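Local coordinates for protein 2-dehydropantoate 2-reductase (Geobacter metallireducens, PDB 3HN2) that probably catalyses the NADPH-dependent reduction of ketopantoate to pantoic acid, a step on the pathway to pantothenate, at residues Arg4-Ala12 / Met70-Lys78; Ile220-Gln231 / Tyr281-Val292. All coordinates share one frame; numbering follows the deposited sequence.

Contact 1 pairs parallel strands of the Rossmann-type domain, whereas contact 2 lies in the C-terminal helical domain. The strands of contact 1 run into a glycine-rich turn of the kind that receives NADP in relatives. Contact 2 seats the linker between two helices, and the start of the second, against helix 211-229; there the N-H groups of a helix start bond a carboxylate from another helix. The two follow one another along the chain and lie on opposite sides of its centre. The centres of contact 1 and contact 2 are 31 Å apart. The nearest atoms of contact 1 and contact 2 are about 16 Å apart, so the two do not touch.

Contact 1 (Arg4-Ala12 / Met70-Lys78); sequences RIAIVGAGA and MDLVLVGLK
Parallel pairing of strands 5-8 and 72-75 forms the middle of the Rossmann-type sheet, with I5, A6, I7 and V8 in register with L72, V73, L74 and V75. The short strand axes approach to 4.7 Å. The ladder runs from R4 O, which accepts L72 N at 2.8 Å and D71 N only weakly, through A6, bonded by N to L72 O and by O to L74 N. It ends at V8: the bond from V8 N to L74 O is nearly straight (176°), whereas G76 N meets V8 O at 2.6 Å from a position tilted 35° out of the carbonyl plane.

One face of the pair carries I5, I7, L72 and L74. I5 CG1 lies alongside L72 CD2, both side chains pointing the same way, and I7 CD1 packs against L74 CB at 3.8 Å. On the opposite face, M70 bends at its second and third torsions, which brings SD back to 3.6 Å from A6 CB. V8 divides its branches: CG1, anti to the backbone N (chi1 173°), lies beside L77, while CG2 reaches V73. Strands 28-31 and 98-101 flank the pair, and both faces are largely buried.

Beyond V8 the chain enters G9 and G11, consistent with the glycine-rich dinucleotide-binding turn of this family. The G9 backbone runs close against the facing backbone of G76 and L77, with G9 CA 3.6 Å from G76 C.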
ATOM      1  N   ARG A   4       4.974 -22.772  26.330  1.00 63.89           N
ATOM      2  CA  ARG A   4       3.545 -22.457  26.041  1.00 62.96           C
ATOM      3  C   ARG A   4       3.225 -22.425  24.541  1.00 61.00           C
ATOM      4  O   ARG A   4       2.123 -22.794  24.131  1.00 59.59           O
ATOM      5  CB  ARG A   4       3.116 -21.150  26.724  1.00 59.48           C
ATOM      6  CG  ARG A   4       4.070 -19.974  26.554  1.00 65.94           C
ATOM      7  CD  ARG A   4       3.443 -18.680  27.053  1.00 70.50           C
ATOM      8  NE  ARG A   4       3.390 -18.603  28.515  1.00 92.80           N
ATOM      9  CZ  ARG A   4       4.294 -17.991  29.278  1.00 94.86           C
ATOM     10  NH1 ARG A   4       4.148 -17.982  30.596  1.00 93.04           N
ATOM     11  NH2 ARG A   4       5.344 -17.385  28.735  1.00 97.26           N
ATOM     12  N   ILE A   5       4.193 -21.999  23.732  1.00 60.47           N
ATOM     13  CA  ILE A   5       3.995 -21.856  22.285  1.00 55.37           C
ATOM     14  C   ILE A   5       4.815 -22.869  21.477  1.00 51.34           C
ATOM     15  O   ILE A   5       5.995 -23.081  21.755  1.00 51.84           O
ATOM     16  CB  ILE A   5       4.251 -20.383  21.817  1.00 57.98           C
ATOM     17  CG1 ILE A   5       2.971 -19.556  21.921  1.00 53.21           C
ATOM     18  CG2 ILE A   5       4.722 -20.303  20.367  1.00 56.01           C
ATOM     19  CD1 ILE A   5       2.771 -18.857  23.226  1.00 52.09           C
ATOM     20  N   ALA A   6       4.163 -23.509  20.505  1.00 49.53           N
ATOM     21  CA  ALA A   6       4.838 -24.338  19.505  1.00 45.95           C
ATOM     22  C   ALA A   6       4.593 -23.783  18.109  1.00 41.60           C
ATOM     23  O   ALA A   6       3.459 -23.438  17.770  1.00 42.16           O
ATOM     24  CB  ALA A   6       4.357 -25.779  19.579  1.00 41.38           C
ATOM     25  N   ILE A   7       5.650 -23.717  17.301  1.00 37.94           N
ATOM     26  CA  ILE A   7       5.538 -23.246  15.915  1.00 40.51           C
ATOM     27  C   ILE A   7       5.601 -24.409  14.939  1.00 40.44           C
ATOM     28  O   ILE A   7       6.620 -25.095  14.840  1.00 42.45           O
ATOM     29  CB  ILE A   7       6.652 -22.221  15.541  1.00 44.92           C
ATOM     30  CG1 ILE A   7       6.735 -21.071  16.559  1.00 23.40           C
ATOM     31  CG2 ILE A   7       6.463 -21.717  14.108  1.00 36.12           C
ATOM     32  CD1 ILE A   7       5.466 -20.236  16.682  1.00 35.97           C
ATOM     33  N   VAL A   8       4.510 -24.620  14.212  1.00 44.26           N
ATOM     34  CA  VAL A   8       4.422 -25.706  13.236  1.00 42.31           C
ATOM     35  C   VAL A   8       4.274 -25.129  11.824  1.00 41.00           C
ATOM     36  O   VAL A   8       3.191 -24.738  11.392  1.00 34.07           O
ATOM     37  CB  VAL A   8       3.289 -26.698  13.600  1.00 36.15           C
ATOM     38  CG1 VAL A   8       3.085 -27.731  12.506  1.00 26.01           C
ATOM     39  CG2 VAL A   8       3.614 -27.388  14.924  1.00 48.10           C
ATOM     40  N   GLY A   9       5.394 -25.061  11.121  1.00 50.80           N
ATOM     41  CA  GLY A   9       5.444 -24.428   9.811  1.00 56.59           C
ATOM     42  C   GLY A   9       6.883 -24.156   9.450  1.00 63.33           C
ATOM     43  O   GLY A   9       7.434 -24.799   8.548  1.00 71.23           O
ATOM     44  N   ALA A  10       7.485 -23.215  10.179  1.00 60.05           N
ATOM     45  CA  ALA A  10       8.869 -22.768   9.972  1.00 60.96           C
ATOM     46  C   ALA A  10       9.093 -22.157   8.586  1.00 63.50           C
ATOM     47  O   ALA A  10      10.177 -22.271   8.003  1.00 68.36           O
ATOM     48  CB  ALA A  10       9.879 -23.894  10.268  1.00 60.65           C
ATOM     49  N   GLY A  11       8.056 -21.503   8.073  1.00 61.46           N
ATOM     50  CA  GLY A  11       8.136 -20.799   6.806  1.00 65.90           C
ATOM     51  C   GLY A  11       8.503 -19.351   7.039  1.00 66.93           C
ATOM     52  O   GLY A  11       9.056 -19.000   8.081  1.00 68.71           O
ATOM     53  N   ALA A  12       8.166 -18.504   6.074  1.00 71.35           N
ATOM     54  CA  ALA A  12       8.494 -17.084   6.137  1.00 69.58           C
ATOM     55  C   ALA A  12       7.623 -16.306   7.129  1.00 68.55           C
ATOM     56  O   ALA A  12       7.917 -15.147   7.436  1.00 73.89           O
ATOM     57  CB  ALA A  12       8.414 -16.469   4.752  1.00 70.95           C
ATOM     58  N   MET A  70       1.393 -28.467  24.844  1.00 69.97           N
ATOM     59  CA  MET A  70       1.591 -27.018  24.781  1.00 65.84           C
ATOM     60  C   MET A  70       0.316 -26.278  25.200  1.00 64.43           C
ATOM     61  O   MET A  70      -0.727 -26.899  25.411  1.00 66.75           O
ATOM     62  CB  MET A  70       1.988 -26.608  23.357  1.00 63.29           C
ATOM     63  CG  MET A  70       3.311 -27.179  22.851  1.00 55.36           C
ATOM     64  SD  MET A  70       4.742 -26.119  23.166  1.00 42.91           S
ATOM     65  CE  MET A  70       5.373 -26.813  24.695  1.00 46.01           C
ATOM     66  N   ASP A  71       0.401 -24.956  25.332  1.00 61.56           N
ATOM     67  CA  ASP A  71      -0.783 -24.126  25.568  1.00 61.61           C
ATOM     68  C   ASP A  71      -1.375 -23.650  24.245  1.00 57.47           C
ATOM     69  O   ASP A  71      -2.594 -23.618  24.067  1.00 53.74           O
ATOM     70  CB  ASP A  71      -0.441 -22.914  26.441  1.00 65.16           C
ATOM     71  CG  ASP A  71      -0.188 -23.284  27.892  1.00 72.92           C
ATOM     72  OD1 ASP A  71      -0.911 -24.151  28.435  1.00 84.70           O
ATOM     73  OD2 ASP A  71       0.732 -22.691  28.495  1.00 73.93           O
ATOM     74  N   LEU A  72      -0.489 -23.282  23.325  1.00 54.67           N
ATOM     75  CA  LEU A  72      -0.868 -22.768  22.022  1.00 50.62           C
ATOM     76  C   LEU A  72       0.034 -23.353  20.947  1.00 51.23           C
ATOM     77  O   LEU A  72       1.255 -23.401  21.115  1.00 47.57           O
ATOM     78  CB  LEU A  72      -0.764 -21.238  22.012  1.00 50.86           C
ATOM     79  CG  LEU A  72      -0.962 -20.487  20.690  1.00 49.65           C
ATOM     80  CD1 LEU A  72      -2.405 -20.567  20.219  1.00 48.33           C
ATOM     81  CD2 LEU A  72      -0.538 -19.044  20.839  1.00 54.13           C
ATOM     82  N   VAL A  73      -0.562 -23.812  19.849  1.00 47.10           N
ATOM     83  CA  VAL A  73       0.232 -24.150  18.673  1.00 46.31           C
ATOM     84  C   VAL A  73      -0.128 -23.274  17.469  1.00 41.24           C
ATOM     85  O   VAL A  73      -1.254 -23.305  16.969  1.00 41.30           O
ATOM     86  CB  VAL A  73       0.254 -25.688  18.358  1.00 51.10           C
ATOM     87  CG1 VAL A  73      -1.090 -26.332  18.601  1.00 39.47           C
ATOM     88  CG2 VAL A  73       0.751 -25.960  16.934  1.00 55.35           C
ATOM     89  N   LEU A  74       0.836 -22.454  17.054  1.00 44.10           N
ATOM     90  CA  LEU A  74       0.739 -21.666  15.825  1.00 33.78           C
ATOM     91  C   LEU A  74       1.053 -22.539  14.634  1.00 26.18           C
ATOM     92  O   LEU A  74       2.193 -22.968  14.464  1.00 31.76           O
ATOM     93  CB  LEU A  74       1.754 -20.531  15.838  1.00 40.13           C
ATOM     94  CG  LEU A  74       1.305 -19.080  15.893  1.00 46.28           C
ATOM     95  CD1 LEU A  74       0.973 -18.697  17.318  1.00 52.68           C
ATOM     96  CD2 LEU A  74       2.434 -18.218  15.357  1.00 47.48           C
ATOM     97  N   VAL A  75       0.043 -22.809  13.814  1.00 22.18           N
ATOM     98  CA  VAL A  75       0.245 -23.519  12.563  1.00 29.93           C
ATOM     99  C   VAL A  75       0.555 -22.502  11.445  1.00 42.29           C
ATOM    100  O   VAL A  75      -0.259 -21.628  11.137  1.00 43.37           O
ATOM    101  CB  VAL A  75      -0.970 -24.394  12.206  1.00 27.29           C
ATOM    102  CG1 VAL A  75      -0.666 -25.263  11.004  1.00 35.04           C
ATOM    103  CG2 VAL A  75      -1.364 -25.276  13.392  1.00 39.02           C
ATOM    104  N   GLY A  76       1.754 -22.610  10.876  1.00 40.48           N
ATOM    105  CA  GLY A  76       2.172 -21.784   9.748  1.00 48.21           C
ATOM    106  C   GLY A  76       2.560 -22.629   8.549  1.00 54.59           C
ATOM    107  O   GLY A  76       3.287 -22.165   7.663  1.00 54.73           O
ATOM    108  N   LEU A  77       2.069 -23.872   8.533  1.00 56.64           N
ATOM    109  CA  LEU A  77       2.319 -24.836   7.458  1.00 58.64           C
ATOM    110  C   LEU A  77       1.797 -24.361   6.113  1.00 60.65           C
ATOM    111  O   LEU A  77       0.799 -23.649   6.041  1.00 68.87           O
ATOM    112  CB  LEU A  77       1.635 -26.172   7.768  1.00 57.59           C
ATOM    113  CG  LEU A  77       2.266 -27.234   8.668  1.00 60.07           C
ATOM    114  CD1 LEU A  77       1.209 -28.260   9.038  1.00 53.27           C
ATOM    115  CD2 LEU A  77       3.463 -27.909   8.005  1.00 43.03           C
ATOM    116  N   LYS A  78       2.482 -24.760   5.049  1.00 61.56           N
ATOM    117  CA  LYS A  78       1.934 -24.615   3.714  1.00 58.57           C
ATOM    118  C   LYS A  78       0.820 -25.645   3.563  1.00 60.41           C
ATOM    119  O   LYS A  78       0.955 -26.782   4.023  1.00 61.54           O
ATOM    120  CB  LYS A  78       3.020 -24.788   2.658  1.00 50.27           C
ATOM    121  CG  LYS A  78       3.484 -23.478   2.028  1.00 52.73           C
ATOM    122  CD  LYS A  78       4.264 -22.598   3.000  1.00 61.56           C
ATOM    123  CE  LYS A  78       3.985 -21.117   2.757  1.00 75.73           C
ATOM    124  NZ  LYS A  78       4.348 -20.672   1.378  1.00 78.72           N
TER

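Contact 2 (Ile220-Gln231 / Tyr281-Val292); sequences IMLEVIAGANAQ and YGAREGIAMPRV
Y281 and Q231 meet at one end of a helix-linker-helix packing in the C-terminal domain, where the end of helix 271-284, its linker and the start of helix 290-302 run along helix 211-229. The Q231 amide stands almost perpendicular to the Y281 ring (83°), with OE1 at the ring edge, 3.3 Å from CD1. Its NE2 bonds weakly to Y281 O and more firmly to G227 O, at 2.7 Å and in the amide plane; the bend at chi2 (65°) brings NE2 back to the last turn of helix 211-229. G282 then passes close to G227, two glycines with their CA atoms 4.9 Å apart.

Further on, E285 sets CG 3.3 Å from A230 O, and G286 leaves the helix with positive phi. I287 points toward the 220-231 segment; CD1 packs on A230 CB, just beyond the helix end, at 3.7 Å, and CG2 approaches A226 and the G227 backbone. M289, at the N-cap position of the next helix, passes CG, SD and CE around E223 O, with CE also near V224 CA.

The buried carboxylate of E223, its chain extended beyond CG, reaches the start of helix 290-302 at P290 and R291. Its OE1 accepts V292 N at 3.2 Å on the syn side, in a nearly straight bond, and R291 N more weakly; the N-H groups at the helix start would probably favour the negative charge. R291 NH1 forms a salt bridge with OE2, guanidinium and carboxylate planes 47° apart, though their very short separation makes its exact geometry doubtful. V292 CG2 closes the contact, 3.4 Å from E223 OE1.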
ATOM      1  N   ILE A 220     -12.604 -10.737 -11.500  1.00 31.54           N
ATOM      2  CA  ILE A 220     -12.175 -11.823 -10.623  1.00 43.49           C
ATOM      3  C   ILE A 220     -12.624 -11.531  -9.191  1.00 46.45           C
ATOM      4  O   ILE A 220     -13.237 -12.383  -8.536  1.00 47.46           O
ATOM      5  CB  ILE A 220     -10.642 -12.033 -10.683  1.00 45.22           C
ATOM      6  CG1 ILE A 220     -10.237 -12.614 -12.037  1.00 43.90           C
ATOM      7  CG2 ILE A 220     -10.167 -12.970  -9.567  1.00 50.18           C
ATOM      8  CD1 ILE A 220      -8.755 -12.435 -12.363  1.00 64.00           C
ATOM      9  N   MET A 221     -12.342 -10.306  -8.745  1.00 40.37           N
ATOM     10  CA  MET A 221     -12.724  -9.820  -7.426  1.00 29.38           C
ATOM     11  C   MET A 221     -14.219  -9.872  -7.140  1.00 42.61           C
ATOM     12  O   MET A 221     -14.627 -10.355  -6.074  1.00 35.33           O
ATOM     13  CB  MET A 221     -12.223  -8.407  -7.225  1.00 19.58           C
ATOM     14  CG  MET A 221     -10.764  -8.357  -6.874  1.00 14.43           C
ATOM     15  SD  MET A 221     -10.321  -6.750  -6.214  1.00 20.50           S
ATOM     16  CE  MET A 221      -8.621  -7.119  -5.850  1.00  2.00           C
ATOM     17  N   LEU A 222     -15.027  -9.397  -8.091  1.00 35.47           N
ATOM     18  CA  LEU A 222     -16.489  -9.472  -7.970  1.00 40.19           C
ATOM     19  C   LEU A 222     -17.054 -10.898  -7.805  1.00 38.19           C
ATOM     20  O   LEU A 222     -18.100 -11.077  -7.184  1.00 39.56           O
ATOM     21  CB  LEU A 222     -17.165  -8.788  -9.152  1.00 20.51           C
ATOM     22  CG  LEU A 222     -17.137  -7.258  -9.143  1.00 48.81           C
ATOM     23  CD1 LEU A 222     -17.251  -6.666 -10.560  1.00 28.82           C
ATOM     24  CD2 LEU A 222     -18.218  -6.723  -8.240  1.00 35.48           C
ATOM     25  N   GLU A 223     -16.361 -11.888  -8.366  1.00 34.27           N
ATOM     26  CA  GLU A 223     -16.776 -13.281  -8.299  1.00 50.43           C
ATOM     27  C   GLU A 223     -16.547 -13.844  -6.908  1.00 49.14           C
ATOM     28  O   GLU A 223     -17.426 -14.495  -6.352  1.00 52.08           O
ATOM     29  CB  GLU A 223     -16.022 -14.121  -9.330  1.00 55.80           C
ATOM     30  CG  GLU A 223     -16.451 -13.885 -10.769  1.00 57.38           C
ATOM     31  CD  GLU A 223     -15.750 -14.803 -11.756  1.00 70.41           C
ATOM     32  OE1 GLU A 223     -15.098 -15.787 -11.332  1.00 63.38           O
ATOM     33  OE2 GLU A 223     -15.857 -14.534 -12.971  1.00 84.63           O
ATOM     34  N   VAL A 224     -15.362 -13.567  -6.362  1.00 50.07           N
ATOM     35  CA  VAL A 224     -14.975 -13.942  -5.003  1.00 43.58           C
ATOM     36  C   VAL A 224     -15.935 -13.354  -3.968  1.00 47.37           C
ATOM     37  O   VAL A 224     -16.326 -14.041  -3.017  1.00 53.28           O
ATOM     38  CB  VAL A 224     -13.517 -13.506  -4.698  1.00 46.49           C
ATOM     39  CG1 VAL A 224     -13.095 -13.907  -3.297  1.00 40.74           C
ATOM     40  CG2 VAL A 224     -12.556 -14.105  -5.714  1.00 56.98           C
ATOM     41  N   ILE A 225     -16.320 -12.096  -4.174  1.00 41.74           N
ATOM     42  CA  ILE A 225     -17.322 -11.418  -3.348  1.00 42.43           C
ATOM     43  C   ILE A 225     -18.697 -12.104  -3.443  1.00 46.94           C
ATOM     44  O   ILE A 225     -19.354 -12.332  -2.415  1.00 51.37           O
ATOM     45  CB  ILE A 225     -17.409  -9.909  -3.697  1.00 39.95           C
ATOM     46  CG1 ILE A 225     -16.174  -9.170  -3.175  1.00 35.60           C
ATOM     47  CG2 ILE A 225     -18.657  -9.268  -3.104  1.00 37.60           C
ATOM     48  CD1 ILE A 225     -15.978  -7.777  -3.781  1.00 48.67           C
ATOM     49  N   ALA A 226     -19.104 -12.460  -4.662  1.00 38.77           N
ATOM     50  CA  ALA A 226     -20.372 -13.158  -4.895  1.00 43.95           C
ATOM     51  C   ALA A 226     -20.391 -14.547  -4.247  1.00 51.68           C
ATOM     52  O   ALA A 226     -21.419 -14.990  -3.720  1.00 53.35           O
ATOM     53  CB  ALA A 226     -20.653 -13.261  -6.365  1.00 38.71           C
ATOM     54  N   GLY A 227     -19.242 -15.215  -4.276  1.00 53.02           N
ATOM     55  CA  GLY A 227     -19.068 -16.498  -3.616  1.00 52.50           C
ATOM     56  C   GLY A 227     -18.984 -16.350  -2.112  1.00 60.66           C
ATOM     57  O   GLY A 227     -19.270 -17.293  -1.376  1.00 69.31           O
ATOM     58  N   ALA A 228     -18.591 -15.162  -1.657  1.00 62.57           N
ATOM     59  CA  ALA A 228     -18.508 -14.866  -0.229  1.00 56.96           C
ATOM     60  C   ALA A 228     -19.875 -14.542   0.355  1.00 54.93           C
ATOM     61  O   ALA A 228     -20.218 -15.019   1.427  1.00 60.38           O
ATOM     62  CB  ALA A 228     -17.556 -13.718   0.020  1.00 57.35           C
ATOM     63  N   ASN A 229     -20.649 -13.731  -0.360  1.00 55.59           N
ATOM     64  CA  ASN A 229     -21.916 -13.215   0.152  1.00 47.67           C
ATOM     65  C   ASN A 229     -23.021 -14.249   0.296  1.00 50.74           C
ATOM     66  O   ASN A 229     -23.951 -14.060   1.084  1.00 57.89           O
ATOM     67  CB  ASN A 229     -22.386 -12.027  -0.682  1.00 36.81           C
ATOM     68  CG  ASN A 229     -21.596 -10.773  -0.387  1.00 51.17           C
ATOM     69  OD1 ASN A 229     -21.127 -10.577   0.740  1.00 31.85           O
ATOM     70  ND2 ASN A 229     -21.443  -9.910  -1.396  1.00 38.34           N
ATOM     71  N   ALA A 230     -22.908 -15.342  -0.446  1.00 51.05           N
ATOM     72  CA  ALA A 230     -23.857 -16.436  -0.322  1.00 59.64           C
ATOM     73  C   ALA A 230     -23.298 -17.591   0.521  1.00 63.41           C
ATOM     74  O   ALA A 230     -23.598 -18.755   0.261  1.00 66.14           O
ATOM     75  CB  ALA A 230     -24.282 -16.917  -1.696  1.00 57.20           C
ATOM     76  N   GLN A 231     -22.506 -17.257   1.542  1.00 65.02           N
ATOM     77  CA  GLN A 231     -21.836 -18.269   2.367  1.00 68.44           C
ATOM     78  C   GLN A 231     -22.291 -18.266   3.836  1.00 70.50           C
ATOM     79  O   GLN A 231     -21.668 -18.903   4.696  1.00 68.00           O
ATOM     80  CB  GLN A 231     -20.315 -18.101   2.279  1.00 66.60           C
ATOM     81  CG  GLN A 231     -19.541 -19.409   2.257  1.00 69.86           C
ATOM     82  CD  GLN A 231     -19.832 -20.235   1.020  1.00 63.77           C
ATOM     83  OE1 GLN A 231     -20.147 -21.419   1.115  1.00 63.37           O
ATOM     84  NE2 GLN A 231     -19.734 -19.610  -0.147  1.00 59.46           N
ATOM     85  N   TYR A 281     -16.769 -24.153  -2.373  1.00 42.87           N
ATOM     86  CA  TYR A 281     -17.726 -23.462  -1.496  1.00 44.20           C
ATOM     87  C   TYR A 281     -18.783 -22.653  -2.242  1.00 49.44           C
ATOM     88  O   TYR A 281     -19.931 -22.577  -1.804  1.00 55.20           O
ATOM     89  CB  TYR A 281     -17.004 -22.580  -0.473  1.00 47.30           C
ATOM     90  CG  TYR A 281     -16.687 -23.278   0.834  1.00 58.90           C
ATOM     91  CD1 TYR A 281     -17.694 -23.573   1.757  1.00 63.56           C
ATOM     92  CD2 TYR A 281     -15.382 -23.641   1.152  1.00 67.96           C
ATOM     93  CE1 TYR A 281     -17.403 -24.217   2.956  1.00 74.22           C
ATOM     94  CE2 TYR A 281     -15.079 -24.281   2.350  1.00 68.32           C
ATOM     95  CZ  TYR A 281     -16.093 -24.566   3.245  1.00 74.56           C
ATOM     96  OH  TYR A 281     -15.789 -25.197   4.429  1.00 73.03           O
ATOM     97  N   GLY A 282     -18.396 -22.064  -3.371  1.00 54.37           N
ATOM     98  CA  GLY A 282     -19.326 -21.320  -4.213  1.00 61.33           C
ATOM     99  C   GLY A 282     -20.245 -22.217  -5.024  1.00 67.55           C
ATOM    100  O   GLY A 282     -21.415 -21.885  -5.228  1.00 69.97           O
ATOM    101  N   ALA A 283     -19.709 -23.347  -5.488  1.00 70.16           N
ATOM    102  CA  ALA A 283     -20.464 -24.310  -6.293  1.00 69.15           C
ATOM    103  C   ALA A 283     -21.493 -25.043  -5.447  1.00 68.53           C
ATOM    104  O   ALA A 283     -22.578 -25.373  -5.930  1.00 70.76           O
ATOM    105  CB  ALA A 283     -19.528 -25.301  -6.966  1.00 69.38           C
ATOM    106  N   ARG A 284     -21.132 -25.279  -4.183  1.00 67.48           N
ATOM    107  CA  ARG A 284     -22.008 -25.852  -3.156  1.00 64.86           C
ATOM    108  C   ARG A 284     -23.277 -25.017  -2.962  1.00 62.77           C
ATOM    109  O   ARG A 284     -24.336 -25.551  -2.646  1.00 71.47           O
ATOM    110  CB  ARG A 284     -21.239 -25.930  -1.837  1.00 68.35           C
ATOM    111  CG  ARG A 284     -21.837 -26.817  -0.751  1.00 79.56           C
ATOM    112  CD  ARG A 284     -21.579 -26.187   0.612  1.00 86.85           C
ATOM    113  NE  ARG A 284     -20.920 -27.098   1.542  1.00 93.02           N
ATOM    114  CZ  ARG A 284     -20.430 -26.747   2.730  1.00 95.41           C
ATOM    115  NH1 ARG A 284     -20.519 -25.491   3.156  1.00 89.33           N
ATOM    116  NH2 ARG A 284     -19.842 -27.657   3.496  1.00 93.68           N
ATOM    117  N   GLU A 285     -23.150 -23.705  -3.139  1.00 61.72           N
ATOM    118  CA  GLU A 285     -24.284 -22.789  -3.071  1.00 59.42           C
ATOM    119  C   GLU A 285     -24.749 -22.396  -4.466  1.00 58.98           C
ATOM    120  O   GLU A 285     -25.732 -21.671  -4.615  1.00 59.40           O
ATOM    121  CB  GLU A 285     -23.924 -21.540  -2.259  1.00 58.96           C
ATOM    122  CG  GLU A 285     -23.204 -21.818  -0.934  1.00 62.77           C
ATOM    123  CD  GLU A 285     -24.050 -22.588   0.074  1.00 64.38           C
ATOM    124  OE1 GLU A 285     -23.469 -23.412   0.808  1.00 64.93           O
ATOM    125  OE2 GLU A 285     -25.285 -22.377   0.138  1.00 66.73           O
ATOM    126  N   GLY A 286     -24.033 -22.879  -5.479  1.00 62.59           N
ATOM    127  CA  GLY A 286     -24.377 -22.633  -6.879  1.00 64.53           C
ATOM    128  C   GLY A 286     -24.112 -21.209  -7.319  1.00 63.15           C
ATOM    129  O   GLY A 286     -25.049 -20.452  -7.563  1.00 62.95           O
ATOM    130  N   ILE A 287     -22.832 -20.846  -7.401  1.00 65.10           N
ATOM    131  CA  ILE A 287     -22.411 -19.516  -7.861  1.00 61.97           C
ATOM    132  C   ILE A 287     -21.494 -19.644  -9.077  1.00 54.68           C
ATOM    133  O   ILE A 287     -20.527 -20.405  -9.065  1.00 53.39           O
ATOM    134  CB  ILE A 287     -21.753 -18.667  -6.713  1.00 62.81           C
ATOM    135  CG1 ILE A 287     -22.821 -17.961  -5.871  1.00 59.98           C
ATOM    136  CG2 ILE A 287     -20.828 -17.586  -7.258  1.00 50.49           C
ATOM    137  CD1 ILE A 287     -23.419 -18.801  -4.775  1.00 76.35           C
ATOM    138  N   ALA A 288     -21.833 -18.910 -10.132  1.00 60.83           N
ATOM    139  CA  ALA A 288     -21.025 -18.852 -11.344  1.00 50.77           C
ATOM    140  C   ALA A 288     -19.725 -18.111 -11.066  1.00 48.11           C
ATOM    141  O   ALA A 288     -19.733 -16.917 -10.765  1.00 48.65           O
ATOM    142  CB  ALA A 288     -21.803 -18.176 -12.457  1.00 45.42           C
ATOM    143  N   MET A 289     -18.616 -18.842 -11.134  1.00 50.88           N
ATOM    144  CA  MET A 289     -17.281 -18.260 -10.995  1.00 46.25           C
ATOM    145  C   MET A 289     -16.348 -18.702 -12.134  1.00 48.44           C
ATOM    146  O   MET A 289     -15.419 -19.483 -11.907  1.00 49.83           O
ATOM    147  CB  MET A 289     -16.679 -18.615  -9.632  1.00 45.20           C
ATOM    148  CG  MET A 289     -17.176 -17.749  -8.485  1.00 53.64           C
ATOM    149  SD  MET A 289     -16.915 -18.465  -6.853  1.00 44.38           S
ATOM    150  CE  MET A 289     -15.361 -17.747  -6.332  1.00 15.60           C
ATOM    151  N   PRO A 290     -16.587 -18.198 -13.366  1.00 50.13           N
ATOM    152  CA  PRO A 290     -15.816 -18.664 -14.527  1.00 46.99           C
ATOM    153  C   PRO A 290     -14.351 -18.250 -14.508  1.00 43.98           C
ATOM    154  O   PRO A 290     -13.491 -19.003 -14.975  1.00 44.57           O
ATOM    155  CB  PRO A 290     -16.526 -18.004 -15.718  1.00 44.92           C
ATOM    156  CG  PRO A 290     -17.832 -17.505 -15.184  1.00 52.96           C
ATOM    157  CD  PRO A 290     -17.581 -17.183 -13.754  1.00 45.69           C
ATOM    158  N   ARG A 291     -14.069 -17.070 -13.964  1.00 46.08           N
ATOM    159  CA  ARG A 291     -12.714 -16.523 -13.995  1.00 38.26           C
ATOM    160  C   ARG A 291     -11.808 -17.211 -12.984  1.00 27.32           C
ATOM    161  O   ARG A 291     -10.677 -17.619 -13.321  1.00  8.23           O
ATOM    162  CB  ARG A 291     -12.725 -14.999 -13.814  1.00 36.77           C
ATOM    163  CG  ARG A 291     -13.221 -14.252 -15.050  1.00 53.31           C
ATOM    164  CD  ARG A 291     -13.249 -12.726 -14.855  1.00 40.35           C
ATOM    165  NE  ARG A 291     -14.276 -12.104 -15.695  1.00 26.74           N
ATOM    166  CZ  ARG A 291     -15.562 -11.979 -15.365  1.00 37.33           C
ATOM    167  NH1 ARG A 291     -16.017 -12.431 -14.201  1.00 57.77           N
ATOM    168  NH2 ARG A 291     -16.408 -11.407 -16.206  1.00 17.14           N
ATOM    169  N   VAL A 292     -12.320 -17.384 -11.759  1.00 25.70           N
ATOM    170  CA  VAL A 292     -11.589 -18.131 -10.722  1.00 10.86           C
ATOM    171  C   VAL A 292     -11.291 -19.532 -11.248  1.00  2.00           C
ATOM    172  O   VAL A 292     -10.176 -20.042 -11.075  1.00  7.20           O
ATOM    173  CB  VAL A 292     -12.303 -18.128  -9.336  1.00 35.01           C
ATOM    174  CG1 VAL A 292     -11.366 -18.642  -8.253  1.00 38.70           C
ATOM    175  CG2 VAL A 292     -12.788 -16.707  -8.956  1.00 14.85           C
TER